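PDB 4EUO: ABC transporter, substrate binding protein (Polyamine) from Agrobacterium tumefaciens, which binds gamma-aminobutyrate selectively as a periplasmic solute-binding protein, probably handing it to an ABC transporter for uptake. Local coordinates for residues F5-W8 with T12-A15; L148-T153 with F166-T171; S185-L188 with A192-P195. One frame throughout, in Å; residues are numbered along the deposited sequence.

Contact 1: residues F5-W8 with T12-A15. With ABU (gamma-amino-butanoic acid), chain E.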
# COMPACT_ATOMS: atom_id res chain seq x y z
N PHE A 5 3.72 6.60 15.81
CA PHE A 5 3.30 6.38 14.42
C PHE A 5 3.62 4.98 14.00
O PHE A 5 4.76 4.56 14.12
CB PHE A 5 3.98 7.42 13.52
CG PHE A 5 3.71 7.21 12.04
CD1 PHE A 5 2.45 7.40 11.51
CD2 PHE A 5 4.73 6.81 11.19
CE1 PHE A 5 2.20 7.21 10.15
CE2 PHE A 5 4.47 6.62 9.82
CZ PHE A 5 3.22 6.85 9.32
N SER A 6 2.59 4.23 13.55
CA SER A 6 2.78 2.87 13.07
C SER A 6 2.64 2.83 11.56
O SER A 6 1.69 3.38 11.00
CB SER A 6 1.72 1.94 13.67
OG SER A 6 1.81 0.63 13.12
N SER A 7 3.56 2.14 10.90
CA SER A 7 3.52 1.98 9.45
C SER A 7 4.09 0.61 9.07
O SER A 7 4.13 -0.30 9.90
CB SER A 7 4.15 3.18 8.74
OG SER A 7 3.90 3.11 7.35
N TRP A 8 4.51 0.45 7.81
CA TRP A 8 4.78 -0.83 7.23
C TRP A 8 6.22 -1.26 7.33
O TRP A 8 6.60 -2.26 6.71
CB TRP A 8 4.27 -0.79 5.77
CG TRP A 8 2.79 -0.56 5.73
CD1 TRP A 8 2.14 0.64 5.75
CD2 TRP A 8 1.78 -1.56 5.79
NE1 TRP A 8 0.79 0.45 5.83
CE2 TRP A 8 0.53 -0.89 5.88
CE3 TRP A 8 1.79 -2.97 5.84
CZ2 TRP A 8 -0.69 -1.58 5.93
CZ3 TRP A 8 0.58 -3.65 5.92
CH2 TRP A 8 -0.64 -2.96 5.94
N THR A 12 10.03 2.05 3.53
CA THR A 12 8.91 3.00 3.46
C THR A 12 8.75 3.79 4.76
O THR A 12 8.60 5.00 4.75
CB THR A 12 7.63 2.27 3.09
OG1 THR A 12 7.89 1.71 1.79
CG2 THR A 12 6.41 3.20 3.05
N GLN A 13 8.76 3.08 5.89
CA GLN A 13 8.58 3.78 7.16
C GLN A 13 9.79 4.67 7.47
O GLN A 13 9.59 5.79 7.99
CB GLN A 13 8.27 2.78 8.29
CG GLN A 13 7.89 3.47 9.60
CD GLN A 13 7.25 2.53 10.56
OE1 GLN A 13 6.85 1.41 10.22
NE2 GLN A 13 7.06 3.02 11.77
N ASP A 14 10.98 4.25 7.09
CA ASP A 14 12.14 5.12 7.29
C ASP A 14 11.97 6.40 6.49
O ASP A 14 12.33 7.48 6.96
CB ASP A 14 13.41 4.42 6.79
CG ASP A 14 13.88 3.29 7.67
OD1 ASP A 14 13.35 3.16 8.81
OD2 ASP A 14 14.75 2.53 7.23
N ALA A 15 11.43 6.31 5.28
CA ALA A 15 11.20 7.50 4.45
C ALA A 15 10.09 8.38 5.03
O ALA A 15 10.19 9.61 4.97
CB ALA A 15 10.84 7.07 3.03
N ABU E . 0.02 -0.70 1.84
CD ABU E . 1.16 -0.24 1.04
CB ABU E . 2.45 -0.29 1.83
CG ABU E . 3.57 0.21 0.98
C ABU E . 4.95 0.11 1.58
O ABU E . 5.99 0.19 0.76
OXT ABU E . 5.16 -0.18 2.84
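Q13 reaches from the helix and lays its amide against the backbone of S7. With CG anti to the backbone N (chi1 -172°) and the chain extended, the amide reaches the chain just beyond the strand: OE1 of Q13 comes to 3.1 Å from C of S7, and CG of Q13 packs 3.8 Å from CB of S7. Glutamine suits this tight part by offering both a donor and an acceptor in a buried place; OE1 accepts from the backbone N of G9, while NE2 donates to OE1 of Q34 and O of D35. S7 is small enough to let the amide in, and its hydroxyl bonds to Q16.

Toward the pocket the segments part: neither W8 nor T12 brings its side chain against the other segment. Bound gamma-aminobutyrate runs over one face of the W8 indole, ligand N 4.0 Å above the ring plane and offset toward the rim, and brings its carboxylate to T12, whose OG1 donates to ligand O at 2.6 Å. NE1 of W8 bonds to D58.

The contact packs the start of helix 10-28 on the end of strand 3-6, at the first loop of a beta-alpha-beta unit; strand 3-6 lies between parallel strands 32-35 and 56-60.

Contact 2: residues L148-T153 with F166-T171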
# COMPACT_ATOMS: atom_id res chain seq x y z
N LEU A 148 -7.04 -10.10 -14.54
CA LEU A 148 -6.43 -9.46 -15.72
C LEU A 148 -5.61 -10.45 -16.49
O LEU A 148 -5.68 -10.45 -17.73
CB LEU A 148 -5.55 -8.29 -15.30
CG LEU A 148 -6.28 -7.11 -14.64
CD1 LEU A 148 -5.29 -6.23 -13.87
CD2 LEU A 148 -7.08 -6.29 -15.65
N ALA A 149 -4.85 -11.31 -15.82
CA ALA A 149 -4.04 -12.33 -16.48
C ALA A 149 -4.94 -13.31 -17.22
O ALA A 149 -4.50 -13.88 -18.24
CB ALA A 149 -3.23 -13.08 -15.45
N ASP A 150 -6.19 -13.50 -16.74
CA ASP A 150 -7.17 -14.40 -17.34
C ASP A 150 -8.02 -13.70 -18.42
O ASP A 150 -9.02 -14.28 -18.86
CB ASP A 150 -8.05 -15.05 -16.28
CG ASP A 150 -8.73 -16.31 -16.75
OD1 ASP A 150 -8.06 -17.13 -17.43
OD2 ASP A 150 -9.89 -16.53 -16.35
N GLY A 151 -7.66 -12.49 -18.80
CA GLY A 151 -8.32 -11.81 -19.91
C GLY A 151 -9.43 -10.85 -19.57
O GLY A 151 -9.99 -10.25 -20.50
N VAL A 152 -9.78 -10.66 -18.26
CA VAL A 152 -10.78 -9.66 -17.86
C VAL A 152 -10.23 -8.27 -18.17
O VAL A 152 -9.07 -7.99 -17.83
CB VAL A 152 -11.16 -9.78 -16.36
CG1 VAL A 152 -12.17 -8.70 -15.94
CG2 VAL A 152 -11.72 -11.15 -16.06
N THR A 153 -11.04 -7.40 -18.81
CA THR A 153 -10.55 -6.06 -19.10
C THR A 153 -10.64 -5.20 -17.86
O THR A 153 -11.47 -5.46 -16.98
CB THR A 153 -11.24 -5.46 -20.32
OG1 THR A 153 -12.61 -5.31 -20.02
CG2 THR A 153 -11.05 -6.31 -21.57
N PHE A 166 -9.68 -17.48 -8.37
CA PHE A 166 -9.06 -18.60 -7.67
C PHE A 166 -8.68 -19.73 -8.62
O PHE A 166 -7.61 -20.34 -8.46
CB PHE A 166 -10.00 -19.10 -6.56
CG PHE A 166 -10.25 -18.13 -5.42
CD1 PHE A 166 -9.22 -17.36 -4.90
CD2 PHE A 166 -11.51 -18.03 -4.84
CE1 PHE A 166 -9.46 -16.47 -3.83
CE2 PHE A 166 -11.74 -17.16 -3.77
CZ PHE A 166 -10.72 -16.36 -3.29
N LYS A 167 -9.52 -19.97 -9.66
CA LYS A 167 -9.14 -20.99 -10.66
C LYS A 167 -7.86 -20.58 -11.39
O LYS A 167 -6.99 -21.42 -11.63
CB LYS A 167 -10.26 -21.21 -11.68
CG LYS A 167 -11.40 -22.02 -11.08
CD LYS A 167 -12.54 -22.27 -12.06
CE LYS A 167 -13.62 -23.15 -11.46
NZ LYS A 167 -14.77 -23.30 -12.39
N LYS A 168 -7.71 -19.28 -11.71
CA LYS A 168 -6.51 -18.80 -12.37
C LYS A 168 -5.29 -18.91 -11.42
O LYS A 168 -4.22 -19.34 -11.83
CB LYS A 168 -6.70 -17.35 -12.86
CG LYS A 168 -5.50 -16.78 -13.66
CD LYS A 168 -5.13 -17.62 -14.91
CE LYS A 168 -4.22 -16.80 -15.76
NZ LYS A 168 -3.73 -17.58 -16.93
N LEU A 169 -5.46 -18.52 -10.16
CA LEU A 169 -4.38 -18.67 -9.17
C LEU A 169 -3.99 -20.14 -8.97
O LEU A 169 -2.81 -20.43 -8.82
CB LEU A 169 -4.76 -18.03 -7.83
CG LEU A 169 -4.69 -16.51 -7.87
CD1 LEU A 169 -5.63 -15.92 -6.80
CD2 LEU A 169 -3.26 -16.02 -7.69
N ASP A 170 -4.96 -21.07 -9.03
CA ASP A 170 -4.66 -22.50 -8.88
C ASP A 170 -3.68 -22.97 -9.93
O ASP A 170 -2.90 -23.90 -9.62
CB ASP A 170 -5.95 -23.31 -9.01
CG ASP A 170 -6.78 -23.36 -7.76
OD1 ASP A 170 -6.27 -22.97 -6.69
OD2 ASP A 170 -7.96 -23.81 -7.84
N THR A 171 -3.67 -22.37 -11.14
CA THR A 171 -2.75 -22.82 -12.19
C THR A 171 -1.28 -22.59 -11.84
O THR A 171 -0.39 -23.20 -12.46
CB THR A 171 -3.09 -22.18 -13.55
OG1 THR A 171 -2.74 -20.79 -13.54
CG2 THR A 171 -4.53 -22.38 -13.99
O HOH W 1 -5.84 -17.86 -18.56
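The backbones come nearest where helix 142-149 has just ended, with CA of D150 6.7 Å from CA of K168 on helix 162-170. K168 spans this gap with its long aliphatic chain. Its CG stands anti to the backbone N (chi1 -177°) and the chain then bends at chi2 (58°), which carries the methylenes past D150 and on to A149. CG of K168 lies 4.0 Å from CB of D150, and further out CE of K168 lies 3.9 Å from CB of A149. The small methyl of A149 leaves room for the lysine chain, and F123 touches both residues from a neighbouring loop.

The first helix closes in a Schellman motif: V152 N bonds to L147 O, G151 N bonds to L148 O, and G151 takes the positive phi of the C-prime position, which glycine adopts without strain. D150 is the first residue to leave helical angles, and its CB points toward the second helix.

The charged ends of D150 and K168 do not form a direct salt bridge, since OD1 of D150 and NZ of K168 are 4.4 Å apart. A water joins them, donating to OD1 of D150 at 2.6 Å and accepting from NZ of K168 at 2.7 Å. The other carboxylate oxygen of D150, OD2, forms a salt bridge with R164, one turn earlier on the second helix, so the aspartate has a direct partner in R164 and a water-mediated one in K168. The backbone O of K168 accepts from both N and OG1 of T171, the latter at 2.7 Å.

Contact 3: residues S185-L188 with A192-P195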
# COMPACT_ATOMS: atom_id res chain seq x y z
N SER A 185 9.10 -8.81 0.57
CA SER A 185 9.03 -8.77 -0.89
C SER A 185 10.35 -8.37 -1.49
O SER A 185 10.76 -8.92 -2.52
CB SER A 185 7.92 -7.84 -1.36
OG SER A 185 8.24 -6.46 -1.21
N GLN A 186 11.05 -7.43 -0.82
CA GLN A 186 12.35 -7.00 -1.30
C GLN A 186 13.38 -8.12 -1.22
O GLN A 186 14.15 -8.32 -2.16
CB GLN A 186 12.79 -5.79 -0.48
CG GLN A 186 11.94 -4.53 -0.80
CD GLN A 186 12.18 -3.46 0.20
OE1 GLN A 186 12.00 -3.63 1.44
NE2 GLN A 186 12.50 -2.26 -0.29
N GLN A 187 13.36 -8.88 -0.11
CA GLN A 187 14.30 -10.02 0.03
C GLN A 187 14.04 -11.05 -1.05
O GLN A 187 14.99 -11.55 -1.64
CB GLN A 187 14.08 -10.65 1.42
CG GLN A 187 14.96 -11.89 1.72
CD GLN A 187 14.24 -13.18 1.28
OE1 GLN A 187 14.75 -13.96 0.47
NE2 GLN A 187 13.01 -13.42 1.75
N LEU A 188 12.77 -11.42 -1.29
CA LEU A 188 12.46 -12.43 -2.26
C LEU A 188 12.91 -12.06 -3.66
O LEU A 188 13.51 -12.91 -4.35
CB LEU A 188 10.96 -12.75 -2.24
CG LEU A 188 10.50 -13.51 -1.02
CD1 LEU A 188 8.99 -13.55 -0.93
CD2 LEU A 188 11.08 -14.93 -0.98
N ALA A 192 16.54 -13.54 -5.57
CA ALA A 192 16.08 -14.40 -6.65
C ALA A 192 15.45 -15.68 -6.10
O ALA A 192 15.21 -16.62 -6.86
CB ALA A 192 17.18 -14.71 -7.65
N GLU A 193 15.05 -15.70 -4.80
CA GLU A 193 14.28 -16.82 -4.29
C GLU A 193 12.92 -16.83 -5.03
O GLU A 193 12.37 -17.87 -5.32
CB GLU A 193 14.09 -16.68 -2.77
CG GLU A 193 13.47 -17.85 -2.06
CD GLU A 193 13.45 -17.65 -0.55
OE1 GLU A 193 14.24 -16.83 -0.04
OE2 GLU A 193 12.59 -18.28 0.11
N ALA A 194 12.36 -15.63 -5.30
CA ALA A 194 11.18 -15.45 -6.17
C ALA A 194 11.52 -14.22 -6.95
O ALA A 194 11.30 -13.09 -6.50
CB ALA A 194 9.91 -15.28 -5.37
N PRO A 195 12.20 -14.41 -8.09
CA PRO A 195 12.81 -13.27 -8.79
C PRO A 195 11.88 -12.30 -9.47
O PRO A 195 12.32 -11.26 -9.96
CB PRO A 195 13.76 -13.93 -9.78
CG PRO A 195 13.09 -15.24 -10.08
CD PRO A 195 12.54 -15.69 -8.74
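L188 and E193 meet across the turn that closes the helix of a beta-alpha-beta crossover, from strand 176-179 through helix 182-190 to strand 196-200; A192 leaves the helical angles there with positive phi. The two side chains cross at a slant. E193 holds its CG anti to the backbone N (chi1 -172°) and stays extended, so that its aliphatic part runs past one branch of the leucine: CD2 of L188 lies 3.9 Å from both CB and CG of E193 and 3.6 Å from its CD. Glutamate suits a place where methylenes can rest on leucine while the carboxylate remains at the surface, near the end of Q187.

On the inner side L188 is buried, touching I177 and T133 of the neighbouring strands. A194 also rests on T133, and its methyl lies 4.2 Å from CB of L188; the small alanine lets the returning chain come close, with the two CA atoms 5.1 Å apart. S191, between the segments, has its hydroxyl bonded to Q187 O and E193 N.

The backbone of A194 completes the turn. Its N donates to O of L188 at 3.1 Å in a nearly straight bond (169°), although the nitrogen stands 46° out of the carbonyl plane of L188.

From the N terminus, contact 1 comes first and closes the short connection between strand 3-6 and helix 10-28, at the ligand pocket. Contact 2 follows, bringing the end of helix 142-149 against helix 162-170 at the surface, on the opposite side of the chain's centre; its loop is the longest, with twelve residues between the segments. Contact 3 then closes the tight turn from helix 182-190 into strand 196-200. The three stand in series, none enclosing or crossing another. Contacts 1 and 3 approach to about 6 Å between nearest atoms without touching; NE2 of Q186, on the helix of contact 3, bonds to OG1 of T11, between the segments of contact 1, and to the backbone O of R203.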